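Long-range contacts in carbohydrate binding module family 33 and 10 domain protein (Teredinibacter turnerae, PDB 6RW7), which is an AA10 lytic polysaccharide monooxygenase whose copper-binding domain, probably acting on cellulose by oxidative cleavage, makes up this chain: residues His66-Asp71 and Phe196-Val201; Leu114-Thr119 and His179-Glu184. All coordinates share one frame; numbering follows the deposited sequence.

From the N terminus the chain first reaches 66-71, in the long loop between strands 52-54 and 89-90, and then 114-119 on strand 111-118. It returns through 179-184 on strand 178-187 and ends the circuit at 196-201 on strand 193-202. Contact 2 therefore closes a loop of 59 residues nested inside the 124-residue loop closed by contact 1. The two meet in one sheet: strands 178-187 and 193-202 are antiparallel neighbours, with V199 N 2.8 Å from I181 O, a probable hydrogen bond. Contact 2 adds strand 111-118 to this sheet, while contact 1 fastens a loop to it through a disulfide; their centres lie about 8 Å apart.

Contact 1: His66-Asp71 and Phe196-Val201; sequences HVCGFD and FSCVDV
F70 lays its CB and the root of its ring over one face of the F196 ring, and F196 can be followed outward from its backbone. Its CB comes 3.6 Å from C68 O. With CG beside the backbone N and anti to the carbonyl carbon (chi1 -55°), the ring turns one face to F70: F70 CB sits over the ring centre, 3.7 Å from the centroid and only 6° off the normal, a CH-pi contact. Farther out, F196 CE2 meets F70 CG at 3.5 Å and CZ meets F70 CD2 at 3.6 Å. The planes are 10° from parallel but slid apart, with little overlap. Were F196 cut back to an alanine, a gap would probably open beside F70, whose CB would lose its CH-pi partner. In this LPMO domain the contact pins a type I beta turn, V67 to F70, to strand 193-202, which pairs antiparallel with strand 178-187; F182 of the latter touches both V67 and F196. The pin is the disulfide C68-C198, SG to SG 2.1 Å. A water bridges the two backbones, donating to C68 O at 2.7 Å and, weakly, to F196 O, which also accepts a hydrogen bond from Q11 NE2.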
loop_
_atom_site.group_PDB
_atom_site.type_symbol
_atom_site.label_atom_id
_atom_site.label_comp_id
_atom_site.label_asym_id
_atom_site.label_seq_id
_atom_site.Cartn_x
_atom_site.Cartn_y
_atom_site.Cartn_z
ATOM N N HIS A 66 -11.574 -2.286 -7.798
ATOM C CA HIS A 66 -10.546 -2.884 -6.916
ATOM C C HIS A 66 -9.949 -1.837 -5.979
ATOM O O HIS A 66 -9.887 -0.637 -6.307
ATOM C CB HIS A 66 -9.451 -3.566 -7.740
ATOM C CG HIS A 66 -9.953 -4.524 -8.769
ATOM N ND1 HIS A 66 -10.295 -5.834 -8.456
ATOM C CD2 HIS A 66 -10.180 -4.365 -10.098
ATOM C CE1 HIS A 66 -10.699 -6.439 -9.572
ATOM N NE2 HIS A 66 -10.628 -5.559 -10.588
ATOM N N VAL A 67 -9.505 -2.313 -4.821
ATOM C CA VAL A 67 -8.846 -1.464 -3.804
ATOM C C VAL A 67 -7.340 -1.405 -4.073
ATOM O O VAL A 67 -6.857 -0.384 -4.573
ATOM C CB VAL A 67 -9.184 -1.995 -2.404
ATOM C CG1 VAL A 67 -8.379 -1.245 -1.362
ATOM C CG2 VAL A 67 -10.697 -1.916 -2.146
ATOM N N CYS A 68 -6.599 -2.459 -3.760
ATOM C CA CYS A 68 -5.116 -2.389 -3.700
ATOM C C CYS A 68 -4.537 -2.051 -5.080
ATOM O O CYS A 68 -3.554 -1.306 -5.118
ATOM C CB CYS A 68 -4.527 -3.666 -3.136
ATOM S SG CYS A 68 -5.102 -3.940 -1.441
ATOM N N GLY A 69 -5.114 -2.593 -6.156
ATOM C CA GLY A 69 -4.629 -2.343 -7.525
ATOM C C GLY A 69 -5.149 -1.029 -8.072
ATOM O O GLY A 69 -4.641 -0.559 -9.099
ATOM N N PHE A 70 -6.213 -0.500 -7.456
ATOM C CA PHE A 70 -6.920 0.755 -7.827
ATOM C C PHE A 70 -7.235 0.812 -9.336
ATOM O O PHE A 70 -7.211 1.919 -9.912
ATOM C CB PHE A 70 -6.129 1.972 -7.348
ATOM C CG PHE A 70 -7.050 3.084 -6.936
ATOM C CD1 PHE A 70 -7.735 3.033 -5.729
ATOM C CD2 PHE A 70 -7.295 4.145 -7.788
ATOM C CE1 PHE A 70 -8.616 4.034 -5.371
ATOM C CE2 PHE A 70 -8.182 5.143 -7.422
ATOM C CZ PHE A 70 -8.829 5.097 -6.211
ATOM N N ASP A 71 -7.561 -0.321 -9.941
ATOM C CA ASP A 71 -7.914 -0.414 -11.385
ATOM C C ASP A 71 -6.810 0.244 -12.220
ATOM O O ASP A 71 -7.130 0.857 -13.292
ATOM C CB ASP A 71 -9.258 0.250 -11.680
ATOM C CG ASP A 71 -10.453 -0.406 -11.002
ATOM O OD1 ASP A 71 -10.246 -1.307 -10.169
ATOM O OD2 ASP A 71 -11.615 -0.010 -11.346
ATOM N N PHE A 196 0.215 3.000 -5.352
ATOM C CA PHE A 196 -0.710 2.396 -4.373
ATOM C C PHE A 196 -0.038 1.231 -3.663
ATOM O O PHE A 196 0.661 0.471 -4.280
ATOM C CB PHE A 196 -1.997 1.934 -5.065
ATOM C CG PHE A 196 -2.672 3.035 -5.826
ATOM C CD1 PHE A 196 -2.327 3.300 -7.142
ATOM C CD2 PHE A 196 -3.599 3.848 -5.202
ATOM C CE1 PHE A 196 -2.930 4.341 -7.821
ATOM C CE2 PHE A 196 -4.205 4.891 -5.885
ATOM C CZ PHE A 196 -3.856 5.135 -7.194
ATOM N N SER A 197 -0.318 1.076 -2.376
ATOM C CA SER A 197 0.312 0.007 -1.574
ATOM C C SER A 197 -0.617 -0.388 -0.432
ATOM O O SER A 197 -1.095 0.504 0.293
ATOM C CB SER A 197 1.664 0.459 -1.114
ATOM O OG SER A 197 2.452 -0.605 -0.592
ATOM N N CYS A 198 -0.911 -1.679 -0.312
ATOM C CA CYS A 198 -1.705 -2.247 0.801
ATOM C C CYS A 198 -0.798 -2.935 1.818
ATOM O O CYS A 198 0.130 -3.638 1.414
ATOM C CB CYS A 198 -2.720 -3.256 0.294
ATOM S SG CYS A 198 -4.177 -2.429 -0.388
ATOM N N VAL A 199 -1.110 -2.776 3.094
ATOM C CA VAL A 199 -0.374 -3.421 4.200
ATOM C C VAL A 199 -1.363 -4.262 5.005
ATOM O O VAL A 199 -2.359 -3.704 5.515
ATOM C CB VAL A 199 0.311 -2.378 5.102
ATOM C CG1 VAL A 199 1.231 -3.083 6.082
ATOM C CG2 VAL A 199 1.079 -1.343 4.292
ATOM N N ASP A 200 -1.041 -5.534 5.179
ATOM C CA ASP A 200 -1.817 -6.479 6.015
ATOM C C ASP A 200 -1.225 -6.434 7.419
ATOM O O ASP A 200 -0.035 -6.798 7.585
ATOM C CB ASP A 200 -1.778 -7.877 5.399
ATOM C CG ASP A 200 -2.510 -7.957 4.082
ATOM O OD1 ASP A 200 -3.739 -7.973 4.087
ATOM O OD2 ASP A 200 -1.840 -7.942 3.047
ATOM N N VAL A 201 -2.015 -5.996 8.398
ATOM C CA VAL A 201 -1.552 -5.813 9.790
ATOM C C VAL A 201 -2.469 -6.544 10.770
ATOM O O VAL A 201 -3.659 -6.684 10.510
ATOM C CB VAL A 201 -1.439 -4.324 10.134
ATOM C CG1 VAL A 201 -0.219 -3.727 9.453
ATOM C CG2 VAL A 201 -2.719 -3.583 9.791
HETATM O O HOH W 1 -1.068 -1.993 -4.256
#

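Contact 2: Leu114-Thr119 and His179-Glu184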
loop_
_atom_site.group_PDB
_atom_site.type_symbol
_atom_site.label_atom_id
_atom_site.label_comp_id
_atom_site.label_asym_id
_atom_site.label_seq_id
_atom_site.Cartn_x
_atom_site.Cartn_y
_atom_site.Cartn_z
ATOM N N LEU A 114 0.957 12.042 0.702
ATOM C CA LEU A 114 0.955 10.645 1.175
ATOM C C LEU A 114 -0.372 10.475 1.911
ATOM O O LEU A 114 -0.636 11.239 2.854
ATOM C CB LEU A 114 2.130 10.416 2.132
ATOM C CG LEU A 114 3.564 10.444 1.593
ATOM C CD1 LEU A 114 3.795 9.392 0.549
ATOM C CD2 LEU A 114 4.023 11.825 1.148
ATOM N N VAL A 115 -1.201 9.547 1.462
ATOM C CA VAL A 115 -2.587 9.372 1.966
ATOM C C VAL A 115 -2.732 7.938 2.452
ATOM O O VAL A 115 -2.241 7.042 1.780
ATOM C CB VAL A 115 -3.601 9.709 0.853
ATOM C CG1 VAL A 115 -5.014 9.758 1.375
ATOM C CG2 VAL A 115 -3.262 11.027 0.169
ATOM N N PHE A 116 -3.420 7.738 3.576
ATOM C CA PHE A 116 -3.580 6.399 4.175
ATOM C C PHE A 116 -5.011 6.221 4.654
ATOM O O PHE A 116 -5.519 7.085 5.392
ATOM C CB PHE A 116 -2.672 6.220 5.384
ATOM C CG PHE A 116 -1.195 6.357 5.135
ATOM C CD1 PHE A 116 -0.603 7.605 5.001
ATOM C CD2 PHE A 116 -0.403 5.232 5.011
ATOM C CE1 PHE A 116 0.768 7.709 4.814
ATOM C CE2 PHE A 116 0.954 5.345 4.795
ATOM C CZ PHE A 116 1.536 6.577 4.690
ATOM N N TYR A 117 -5.580 5.080 4.298
ATOM C CA TYR A 117 -6.903 4.625 4.755
ATOM C C TYR A 117 -6.726 3.323 5.518
ATOM O O TYR A 117 -5.803 2.574 5.211
ATOM C CB TYR A 117 -7.818 4.372 3.566
ATOM C CG TYR A 117 -8.210 5.572 2.749
ATOM C CD1 TYR A 117 -7.362 6.107 1.791
ATOM C CD2 TYR A 117 -9.475 6.127 2.881
ATOM C CE1 TYR A 117 -7.756 7.205 1.048
ATOM C CE2 TYR A 117 -9.897 7.181 2.095
ATOM C CZ TYR A 117 -9.038 7.713 1.156
ATOM O OH TYR A 117 -9.415 8.801 0.396
ATOM N N ILE A 118 -7.637 3.044 6.449
ATOM C CA ILE A 118 -7.634 1.747 7.168
ATOM C C ILE A 118 -9.027 1.151 7.072
ATOM O O ILE A 118 -10.012 1.903 6.912
ATOM C CB ILE A 118 -7.134 1.922 8.621
ATOM C CG1 ILE A 118 -6.793 0.575 9.262
ATOM C CG2 ILE A 118 -8.094 2.752 9.458
ATOM C CD1 ILE A 118 -5.961 0.714 10.495
ATOM N N THR A 119 -9.095 -0.162 7.204
ATOM C CA THR A 119 -10.380 -0.874 7.284
ATOM C C THR A 119 -11.190 -0.344 8.478
ATOM O O THR A 119 -10.627 0.127 9.482
ATOM C CB THR A 119 -10.151 -2.387 7.282
ATOM O OG1 THR A 119 -9.057 -2.698 8.157
ATOM C CG2 THR A 119 -9.877 -2.910 5.887
ATOM N N HIS A 179 -6.472 -6.260 10.012
ATOM C CA HIS A 179 -6.890 -5.062 9.258
ATOM C C HIS A 179 -6.019 -4.888 8.027
ATOM O O HIS A 179 -5.009 -5.603 7.854
ATOM C CB HIS A 179 -6.911 -3.840 10.180
ATOM C CG HIS A 179 -8.063 -3.905 11.118
ATOM N ND1 HIS A 179 -9.331 -3.508 10.735
ATOM C CD2 HIS A 179 -8.172 -4.426 12.367
ATOM C CE1 HIS A 179 -10.163 -3.731 11.723
ATOM N NE2 HIS A 179 -9.485 -4.335 12.745
ATOM N N VAL A 180 -6.432 -3.956 7.182
ATOM C CA VAL A 180 -5.645 -3.582 5.986
ATOM C C VAL A 180 -5.514 -2.075 5.956
ATOM O O VAL A 180 -6.507 -1.369 6.203
ATOM C CB VAL A 180 -6.302 -4.078 4.691
ATOM C CG1 VAL A 180 -5.440 -3.687 3.511
ATOM C CG2 VAL A 180 -6.542 -5.577 4.703
ATOM N N ILE A 181 -4.310 -1.617 5.649
ATOM C CA ILE A 181 -4.051 -0.185 5.356
ATOM C C ILE A 181 -3.872 -0.050 3.846
ATOM O O ILE A 181 -3.091 -0.802 3.258
ATOM C CB ILE A 181 -2.853 0.317 6.181
ATOM C CG1 ILE A 181 -3.226 0.303 7.663
ATOM C CG2 ILE A 181 -2.388 1.693 5.705
ATOM C CD1 ILE A 181 -2.084 0.512 8.619
ATOM N N PHE A 182 -4.615 0.872 3.245
ATOM C CA PHE A 182 -4.545 1.205 1.806
ATOM C C PHE A 182 -3.896 2.591 1.717
ATOM O O PHE A 182 -4.402 3.550 2.324
ATOM C CB PHE A 182 -5.938 1.116 1.168
ATOM C CG PHE A 182 -6.020 1.862 -0.135
ATOM C CD1 PHE A 182 -5.538 1.277 -1.284
ATOM C CD2 PHE A 182 -6.508 3.155 -0.202
ATOM C CE1 PHE A 182 -5.552 1.950 -2.487
ATOM C CE2 PHE A 182 -6.524 3.834 -1.409
ATOM C CZ PHE A 182 -6.034 3.231 -2.536
ATOM N N ALA A 183 -2.791 2.708 0.988
ATOM C CA ALA A 183 -1.982 3.935 0.977
ATOM C C ALA A 183 -1.664 4.376 -0.444
ATOM O O ALA A 183 -1.495 3.546 -1.347
ATOM C CB ALA A 183 -0.703 3.713 1.742
ATOM N N GLU A 184 -1.505 5.681 -0.581
ATOM C CA GLU A 184 -1.180 6.319 -1.860
ATOM C C GLU A 184 0.013 7.252 -1.699
ATOM O O GLU A 184 0.111 7.954 -0.668
ATOM C CB GLU A 184 -2.355 7.157 -2.363
ATOM C CG GLU A 184 -3.655 6.402 -2.481
ATOM C CD GLU A 184 -4.823 7.247 -2.958
ATOM O OE1 GLU A 184 -4.691 8.507 -2.968
ATOM O OE2 GLU A 184 -5.851 6.642 -3.316
#
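T119 places OG1 between its backbone N and carbonyl carbon (chi1 44°), and H179 sets CG beside its own N (chi1 -73°); these two turns bring hydroxyl and imidazole together where two antiparallel strands of the LPMO beta-sandwich core end their pairing. The hydroxyl reaches the ring at its edge: T119 OG1 lies 2.7 Å from H179 ND1, a hydrogen bond in which either could donate. The same OG1 accepts V180 N in a nearly straight bond, so two partners grip the hydroxyl and fix its rotation.

Along strands 111-118 and 178-187, V115 with E184 and Y117 with F182 are hydrogen-bonded pairs, whereas F116 with A183 and I118 with I181 are non-hydrogen-bonded. Y117 N gives its hydrogen to F182 O at 2.8 Å, almost straight. On the face carrying F116 and I181, the methyl of A183 comes obliquely to the F116 ring, CB to CD2 3.6 Å, while I181 CG2 stands at that ring's edge. W100 and F98 of strand 96-101 pack against this face, joining the two sheets. On the other face Y117 and F182 lie side by side, pointing the same way with planes 47° apart; F182 also makes an edge-to-face contact with W133. Next to them the buried carboxylate of E184 is held by a salt bridge from R194 to OE1 and by R58 N at OE2. Between the two aromatic side chains, Y117 CD1 approaches the edge of the F182 ring, 3.7 Å from CD2.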